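Local coordinates for protein arginase (Trypanosoma brucei brucei, PDB 4RHJ) that is of unknown function but has the arginase-deacetylase fold and belongs to the arginase family, having evolved without a binuclear manganese cluster, at residues Ser149-Tyr154 / Gly188-Val193; Pro172-Pro177 / Arg206-Leu211. All coordinates share one frame; numbering follows the deposited sequence.

Contact 1: residues Ser149-Tyr154 / Gly188-Val193; sequences SMVEAY and GLLKGV
Leu189 meets Glu152, and Leu190 meets Val151, where the link from helix 180-186 to strand 190-196 passes helix 148-157, which packs against the parallel beta-sheet of the arginase-deacetylase fold. The contact illustrates how a chain leaving a helix can bring two successive leucines to a neighbouring helix, one firmly and one lightly. Gly188, with positive phi, ends helix 180-186 in a Schellman motif. Leu189, next in line, directs its side chain toward helix 148-157, while Leu190 comes near it with its outer methyl CD1.

The inner part rests on Val151 and Leu190, both buried. Their nearest atoms, CG2 of Val151 and CD1 of Leu190, stand 4.4 Å apart, a light touch; Leu184 of helix 180-186 also touches both side chains, with Ile163 against Val151 and Ile165 against Leu190, both from strand 163-168.

The outer part is closer yet less buried, since Glu152 and Leu189 are both partly exposed. Glu152 holds CG beside its backbone N (chi1 -83°) and runs extended beyond it, so that the acid chain passes Leu189 at about a right angle. Its carboxylate oxygen OE1 is hydrogen-bonded with Tyr120 OH of helix 116-131. One methyl does all the close touching: CD1 of Leu189 lies 3.6 Å from CG of Glu152 and likewise 3.6 Å from its OE2.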
ATOM      1  N   SER A 149      31.804   3.360   4.211  1.00 27.64           N
ATOM      2  CA  SER A 149      32.663   3.698   5.353  1.00 22.56           C
ATOM      3  C   SER A 149      32.650   2.653   6.461  1.00 26.80           C
ATOM      4  O   SER A 149      33.691   2.319   7.018  1.00 21.17           O
ATOM      5  CB  SER A 149      32.246   5.042   5.950  1.00 24.32           C
ATOM      6  OG  SER A 149      31.688   5.892   4.965  1.00 23.02           O
ATOM      7  N   MET A 150      31.456   2.155   6.779  1.00 24.49           N
ATOM      8  CA  MET A 150      31.237   1.249   7.911  1.00 28.50           C
ATOM      9  C   MET A 150      31.821  -0.145   7.685  1.00 19.90           C
ATOM     10  O   MET A 150      32.420  -0.745   8.592  1.00 18.43           O
ATOM     11  CB  MET A 150      29.737   1.133   8.209  1.00 28.05           C
ATOM     12  CG  MET A 150      29.067   2.437   8.674  1.00 25.19           C
ATOM     13  SD  MET A 150      27.280   2.246   8.874  1.00 19.03           S
ATOM     14  CE  MET A 150      27.198   1.144  10.281  1.00 23.01           C
ATOM     15  N   VAL A 151      31.641  -0.661   6.480  1.00 19.67           N
ATOM     16  CA  VAL A 151      32.265  -1.920   6.108  1.00 16.69           C
ATOM     17  C   VAL A 151      33.786  -1.754   5.942  1.00 20.64           C
ATOM     18  O   VAL A 151      34.536  -2.708   6.127  1.00 24.59           O
ATOM     19  CB  VAL A 151      31.640  -2.494   4.816  1.00 22.46           C
ATOM     20  CG1 VAL A 151      31.774  -1.523   3.725  1.00 20.01           C
ATOM     21  CG2 VAL A 151      32.296  -3.817   4.416  1.00 20.50           C
ATOM     22  N   GLU A 152      34.259  -0.546   5.629  1.00 28.63           N
ATOM     23  CA  GLU A 152      35.709  -0.344   5.505  1.00 25.06           C
ATOM     24  C   GLU A 152      36.421  -0.195   6.850  1.00 24.55           C
ATOM     25  O   GLU A 152      37.594  -0.549   6.969  1.00 19.36           O
ATOM     26  CB  GLU A 152      36.010   0.854   4.615  1.00 26.53           C
ATOM     27  CG  GLU A 152      35.972   0.488   3.145  1.00 22.02           C
ATOM     28  CD  GLU A 152      36.649   1.495   2.281  1.00 24.64           C
ATOM     29  OE1 GLU A 152      36.499   2.700   2.563  1.00 32.29           O
ATOM     30  OE2 GLU A 152      37.328   1.083   1.321  1.00 30.75           O
ATOM     31  N   ALA A 153      35.706   0.310   7.852  1.00 19.63           N
ATOM     32  CA  ALA A 153      36.170   0.309   9.237  1.00 13.35           C
ATOM     33  C   ALA A 153      36.275  -1.105   9.798  1.00 32.38           C
ATOM     34  O   ALA A 153      37.065  -1.373  10.703  1.00 24.16           O
ATOM     35  CB  ALA A 153      35.259   1.107  10.077  1.00 19.24           C
ATOM     36  N   TYR A 154      35.456  -2.001   9.256  1.00 26.52           N
ATOM     37  CA  TYR A 154      35.397  -3.389   9.712  1.00 27.97           C
ATOM     38  C   TYR A 154      36.564  -4.185   9.167  1.00 26.41           C
ATOM     39  O   TYR A 154      37.205  -4.955   9.887  1.00 25.12           O
ATOM     40  CB  TYR A 154      34.078  -4.048   9.285  1.00 39.67           C
ATOM     41  CG  TYR A 154      33.806  -5.355   9.983  1.00 25.04           C
ATOM     42  CD1 TYR A 154      34.430  -6.525   9.578  1.00 26.75           C
ATOM     43  CD2 TYR A 154      32.933  -5.415  11.053  1.00 30.60           C
ATOM     44  CE1 TYR A 154      34.192  -7.710  10.220  1.00 38.67           C
ATOM     45  CE2 TYR A 154      32.687  -6.603  11.705  1.00 25.75           C
ATOM     46  CZ  TYR A 154      33.318  -7.743  11.287  1.00 28.88           C
ATOM     47  OH  TYR A 154      33.072  -8.924  11.937  1.00 26.93           O
ATOM     48  N   GLY A 188      37.749  -5.506  -3.550  1.00 32.81           N
ATOM     49  CA  GLY A 188      37.825  -6.892  -3.131  1.00 21.17           C
ATOM     50  C   GLY A 188      37.687  -7.048  -1.636  1.00 15.32           C
ATOM     51  O   GLY A 188      38.312  -7.913  -1.029  1.00 34.47           O
ATOM     52  N   LEU A 189      36.880  -6.185  -1.037  1.00 20.52           N
ATOM     53  CA  LEU A 189      36.553  -6.280   0.377  1.00 26.35           C
ATOM     54  C   LEU A 189      35.347  -7.194   0.506  1.00 25.51           C
ATOM     55  O   LEU A 189      35.134  -7.846   1.518  1.00 24.72           O
ATOM     56  CB  LEU A 189      36.266  -4.894   0.969  1.00 28.86           C
ATOM     57  CG  LEU A 189      37.384  -3.843   0.874  1.00 25.12           C
ATOM     58  CD1 LEU A 189      36.940  -2.531   1.484  1.00 39.11           C
ATOM     59  CD2 LEU A 189      38.661  -4.317   1.547  1.00 40.64           C
ATOM     60  N   LEU A 190      34.582  -7.252  -0.575  1.00 32.01           N
ATOM     61  CA  LEU A 190      33.341  -7.999  -0.618  1.00 32.58           C
ATOM     62  C   LEU A 190      33.538  -9.382  -1.207  1.00 41.05           C
ATOM     63  O   LEU A 190      33.891  -9.520  -2.379  1.00 48.44           O
ATOM     64  CB  LEU A 190      32.304  -7.229  -1.430  1.00 23.80           C
ATOM     65  CG  LEU A 190      31.208  -6.569  -0.607  1.00 24.81           C
ATOM     66  CD1 LEU A 190      31.762  -6.077   0.720  1.00 31.37           C
ATOM     67  CD2 LEU A 190      30.549  -5.442  -1.384  1.00 24.30           C
ATOM     68  N   LYS A 191      33.301 -10.406  -0.396  1.00 36.24           N
ATOM     69  CA  LYS A 191      33.378 -11.777  -0.884  1.00 49.86           C
ATOM     70  C   LYS A 191      32.038 -12.188  -1.514  1.00 38.66           C
ATOM     71  O   LYS A 191      31.874 -13.324  -1.962  1.00 31.14           O
ATOM     72  CB  LYS A 191      33.765 -12.733   0.248  1.00 42.67           C
ATOM     73  CG  LYS A 191      34.765 -13.821  -0.142  1.00 44.70           C
ATOM     74  CD  LYS A 191      36.203 -13.297  -0.194  1.00 45.43           C
ATOM     75  CE  LYS A 191      37.203 -14.447  -0.341  1.00 46.88           C
ATOM     76  NZ  LYS A 191      38.641 -14.026  -0.368  1.00 29.52           N
ATOM     77  N   GLY A 192      31.084 -11.256  -1.548  1.00 36.10           N
ATOM     78  CA  GLY A 192      29.795 -11.502  -2.177  1.00 32.26           C
ATOM     79  C   GLY A 192      28.747 -10.425  -1.953  1.00 23.44           C
ATOM     80  O   GLY A 192      28.751  -9.771  -0.918  1.00 21.87           O
ATOM     81  N   VAL A 193      27.858 -10.250  -2.931  1.00 19.98           N
ATOM     82  CA  VAL A 193      26.727  -9.330  -2.814  1.00 24.43           C
ATOM     83  C   VAL A 193      25.392  -9.999  -3.125  1.00 21.60           C
ATOM     84  O   VAL A 193      25.191 -10.545  -4.202  1.00 26.35           O
ATOM     85  CB  VAL A 193      26.871  -8.110  -3.750  1.00 29.34           C
ATOM     86  CG1 VAL A 193      25.622  -7.233  -3.683  1.00 27.89           C
ATOM     87  CG2 VAL A 193      28.106  -7.298  -3.395  1.00 21.29           C
TER

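Contact 2: residues Pro172-Pro177 / Arg206-Leu211; sequences PSVSDP and RKVRKL
The loop that follows strand 163-168, on the way to helix 180-186, packs on helix 203-211 through two separate pairs: Val174 with Val208, and Pro172 with Arg209. It is an example of a loop beyond a strand's C-terminal end that meets a helix through side-chain contacts, with no hydrogen bond between the two segments; the loop has polar ties of its own elsewhere, as where Arg182 NH1 binds Val174 O.

The valine pair is the tight one. CG2 of Val174 presses on CG1 of Val208 at 3.5 Å, closer than usual for two methyls, and CB of Val174 follows at 4.0 Å from the same CG1. With CG1 of Val174 anti to the carbonyl carbon (chi1 -72°), CG2 falls between the backbone N and the carbonyl carbon, and it is CG2 that touches, while the two side chains lie at a slant to each other.

The second pair is looser. Arg209 reaches out as an extended chain from CG to NE and crosses Pro172 at about a right angle, bringing NH2 to 3.9 Å from CG of the proline ring. That carbon meets the guanidinium obliquely. The charge is answered elsewhere: NH2 is hydrogen-bonded to OD1 of Asn198 and forms a salt bridge with Asp218, Tyr216 adds a cation-pi contact, and NH1 has a weak hydrogen bond with Tyr75 of a neighbouring subunit. Together they should fix the group's position beside the proline.

Around the pair, Asp205 of helix 203-211 touches both Pro172 and Val174, while helix 180-186 supplies Leu181 against Val174 and Arg182 against Val208.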
ATOM      1  N   PRO A 172      20.325  -1.646  -8.493  1.00 25.96           N
ATOM      2  CA  PRO A 172      21.538  -2.326  -8.028  1.00 14.54           C
ATOM      3  C   PRO A 172      22.542  -1.360  -7.435  1.00 18.98           C
ATOM      4  O   PRO A 172      23.322  -1.769  -6.588  1.00 22.21           O
ATOM      5  CB  PRO A 172      22.091  -2.979  -9.299  1.00 20.20           C
ATOM      6  CG  PRO A 172      20.940  -3.116 -10.196  1.00 27.23           C
ATOM      7  CD  PRO A 172      20.041  -1.941  -9.909  1.00 34.23           C
ATOM      8  N   SER A 173      22.517  -0.106  -7.882  1.00 15.22           N
ATOM      9  CA  SER A 173      23.402   0.936  -7.367  1.00 23.32           C
ATOM     10  C   SER A 173      24.874   0.522  -7.505  1.00 19.70           C
ATOM     11  O   SER A 173      25.625   0.508  -6.537  1.00 15.19           O
ATOM     12  CB  SER A 173      23.057   1.252  -5.909  1.00 25.75           C
ATOM     13  OG  SER A 173      23.559   2.514  -5.503  1.00 28.37           O
ATOM     14  N   VAL A 174      25.270   0.188  -8.730  1.00 28.73           N
ATOM     15  CA  VAL A 174      26.603  -0.342  -9.006  1.00 35.57           C
ATOM     16  C   VAL A 174      27.185   0.103 -10.352  1.00 21.99           C
ATOM     17  O   VAL A 174      28.385  -0.051 -10.596  1.00 30.42           O
ATOM     18  CB  VAL A 174      26.602  -1.884  -8.984  1.00 23.16           C
ATOM     19  CG1 VAL A 174      26.448  -2.413  -7.557  1.00 21.46           C
ATOM     20  CG2 VAL A 174      25.507  -2.414  -9.888  1.00 27.07           C
ATOM     21  N   SER A 175      26.337   0.642 -11.223  1.00 32.47           N
ATOM     22  CA  SER A 175      26.773   1.128 -12.530  1.00 27.94           C
ATOM     23  C   SER A 175      27.740   2.283 -12.368  1.00 21.06           C
ATOM     24  O   SER A 175      28.663   2.431 -13.154  1.00 28.29           O
ATOM     25  CB  SER A 175      25.580   1.570 -13.375  1.00 25.79           C
ATOM     26  OG  SER A 175      25.571   2.973 -13.552  1.00 20.72           O
ATOM     27  N   ASP A 176      27.513   3.084 -11.330  1.00 29.88           N
ATOM     28  CA  ASP A 176      28.323   4.263 -11.016  1.00 33.61           C
ATOM     29  C   ASP A 176      29.476   3.887 -10.075  1.00 26.98           C
ATOM     30  O   ASP A 176      29.244   3.384  -8.973  1.00 23.33           O
ATOM     31  CB  ASP A 176      27.434   5.352 -10.394  1.00 28.65           C
ATOM     32  CG  ASP A 176      28.179   6.644 -10.097  1.00 24.98           C
ATOM     33  OD1 ASP A 176      27.614   7.495  -9.377  1.00 30.06           O
ATOM     34  OD2 ASP A 176      29.319   6.815 -10.570  1.00 27.81           O
ATOM     35  N   PRO A 177      30.724   4.105 -10.526  1.00 24.35           N
ATOM     36  CA  PRO A 177      31.957   3.828  -9.768  1.00 24.83           C
ATOM     37  C   PRO A 177      32.068   4.563  -8.425  1.00 25.79           C
ATOM     38  O   PRO A 177      32.860   4.174  -7.568  1.00 23.40           O
ATOM     39  CB  PRO A 177      33.072   4.284 -10.725  1.00 31.44           C
ATOM     40  CG  PRO A 177      32.380   5.010 -11.851  1.00 42.80           C
ATOM     41  CD  PRO A 177      31.013   4.436 -11.930  1.00 40.27           C
ATOM     42  N   ARG A 206      23.610  -5.097 -15.238  1.00 23.31           N
ATOM     43  CA  ARG A 206      23.642  -6.524 -15.576  1.00 30.52           C
ATOM     44  C   ARG A 206      24.997  -7.020 -16.067  1.00 27.65           C
ATOM     45  O   ARG A 206      25.321  -8.207 -15.938  1.00 30.17           O
ATOM     46  CB  ARG A 206      22.586  -6.838 -16.626  1.00 25.95           C
ATOM     47  CG  ARG A 206      21.184  -6.690 -16.112  1.00 23.17           C
ATOM     48  CD  ARG A 206      20.162  -7.234 -17.087  1.00 38.13           C
ATOM     49  NE  ARG A 206      20.160  -6.531 -18.369  1.00 48.42           N
ATOM     50  CZ  ARG A 206      19.541  -5.371 -18.594  1.00 36.11           C
ATOM     51  NH1 ARG A 206      18.881  -4.764 -17.619  1.00 31.30           N
ATOM     52  NH2 ARG A 206      19.590  -4.811 -19.795  1.00 32.01           N
ATOM     53  N   LYS A 207      25.795  -6.130 -16.638  1.00 29.03           N
ATOM     54  CA  LYS A 207      27.123  -6.546 -17.061  1.00 33.09           C
ATOM     55  C   LYS A 207      28.008  -6.664 -15.827  1.00 27.58           C
ATOM     56  O   LYS A 207      28.733  -7.642 -15.669  1.00 28.09           O
ATOM     57  CB  LYS A 207      27.723  -5.588 -18.099  1.00 22.87           C
ATOM     58  CG  LYS A 207      27.836  -4.135 -17.682  1.00 30.91           C
ATOM     59  CD  LYS A 207      28.479  -3.283 -18.771  1.00 21.66           C
ATOM     60  CE  LYS A 207      27.464  -2.752 -19.769  1.00 29.17           C
ATOM     61  NZ  LYS A 207      26.735  -3.811 -20.517  1.00 29.61           N
ATOM     62  N   VAL A 208      27.899  -5.690 -14.931  1.00 34.82           N
ATOM     63  CA  VAL A 208      28.679  -5.679 -13.700  1.00 26.78           C
ATOM     64  C   VAL A 208      28.236  -6.809 -12.770  1.00 40.57           C
ATOM     65  O   VAL A 208      28.954  -7.177 -11.839  1.00 30.82           O
ATOM     66  CB  VAL A 208      28.563  -4.322 -12.963  1.00 17.38           C
ATOM     67  CG1 VAL A 208      27.480  -4.380 -11.934  1.00 30.37           C
ATOM     68  CG2 VAL A 208      29.865  -3.956 -12.292  1.00 25.20           C
ATOM     69  N   ARG A 209      27.053  -7.360 -13.027  1.00 30.01           N
ATOM     70  CA  ARG A 209      26.524  -8.454 -12.214  1.00 37.25           C
ATOM     71  C   ARG A 209      27.222  -9.782 -12.491  1.00 35.69           C
ATOM     72  O   ARG A 209      27.811 -10.368 -11.590  1.00 35.36           O
ATOM     73  CB  ARG A 209      25.020  -8.615 -12.437  1.00 26.07           C
ATOM     74  CG  ARG A 209      24.144  -7.712 -11.579  1.00 36.59           C
ATOM     75  CD  ARG A 209      22.698  -7.859 -12.018  1.00 31.64           C
ATOM     76  NE  ARG A 209      21.747  -7.225 -11.114  1.00 25.66           N
ATOM     77  CZ  ARG A 209      20.432  -7.414 -11.171  1.00 26.42           C
ATOM     78  NH1 ARG A 209      19.911  -8.227 -12.080  1.00 24.14           N
ATOM     79  NH2 ARG A 209      19.634  -6.798 -10.311  1.00 25.80           N
ATOM     80  N   LYS A 210      27.155 -10.267 -13.727  1.00 42.59           N
ATOM     81  CA  LYS A 210      27.740 -11.570 -14.031  1.00 31.20           C
ATOM     82  C   LYS A 210      29.263 -11.496 -14.109  1.00 44.65           C
ATOM     83  O   LYS A 210      29.937 -12.515 -14.266  1.00 38.70           O
ATOM     84  CB  LYS A 210      27.169 -12.128 -15.336  1.00 47.73           C
ATOM     85  CG  LYS A 210      27.890 -11.674 -16.597  1.00 44.63           C
ATOM     86  CD  LYS A 210      27.278 -12.324 -17.829  1.00 35.32           C
ATOM     87  CE  LYS A 210      27.201 -13.832 -17.678  1.00 33.06           C
ATOM     88  NZ  LYS A 210      26.509 -14.469 -18.823  1.00 40.25           N
ATOM     89  N   LEU A 211      29.799 -10.285 -14.002  1.00 49.76           N
ATOM     90  CA  LEU A 211      31.241 -10.072 -14.021  1.00 50.30           C
ATOM     91  C   LEU A 211      31.810 -10.102 -12.609  1.00 52.37           C
ATOM     92  O   LEU A 211      32.986 -10.416 -12.417  1.00 38.09           O
ATOM     93  CB  LEU A 211      31.587  -8.751 -14.707  1.00 49.54           C
ATOM     94  CG  LEU A 211      32.144  -8.866 -16.127  1.00 46.27           C
ATOM     95  CD1 LEU A 211      31.795  -7.633 -16.942  1.00 36.94           C
ATOM     96  CD2 LEU A 211      33.653  -9.067 -16.073  1.00 48.15           C
TER

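How the contacts relate
Contacts 1 and 2 interleave along the chain: 149-154, 172-177, 188-193 and 206-211 follow in that order, with strand 190-196 leading on to helix 203-211. Their centres are about 16 Å apart and their nearest atoms about 6 Å, so they do not touch. Helix 180-186 is their common neighbour, offering Leu184 to contact 1 and Leu181 and Arg182 to contact 2. Contact 1 lies away from the manganese-binding residue Asp244. Contact 2 is nearer: the side chain of Pro172 is about 9 Å from that of Asp244, a residue seen to bind manganese in a crystal structure of this protein, although no metal is bound to this chain here.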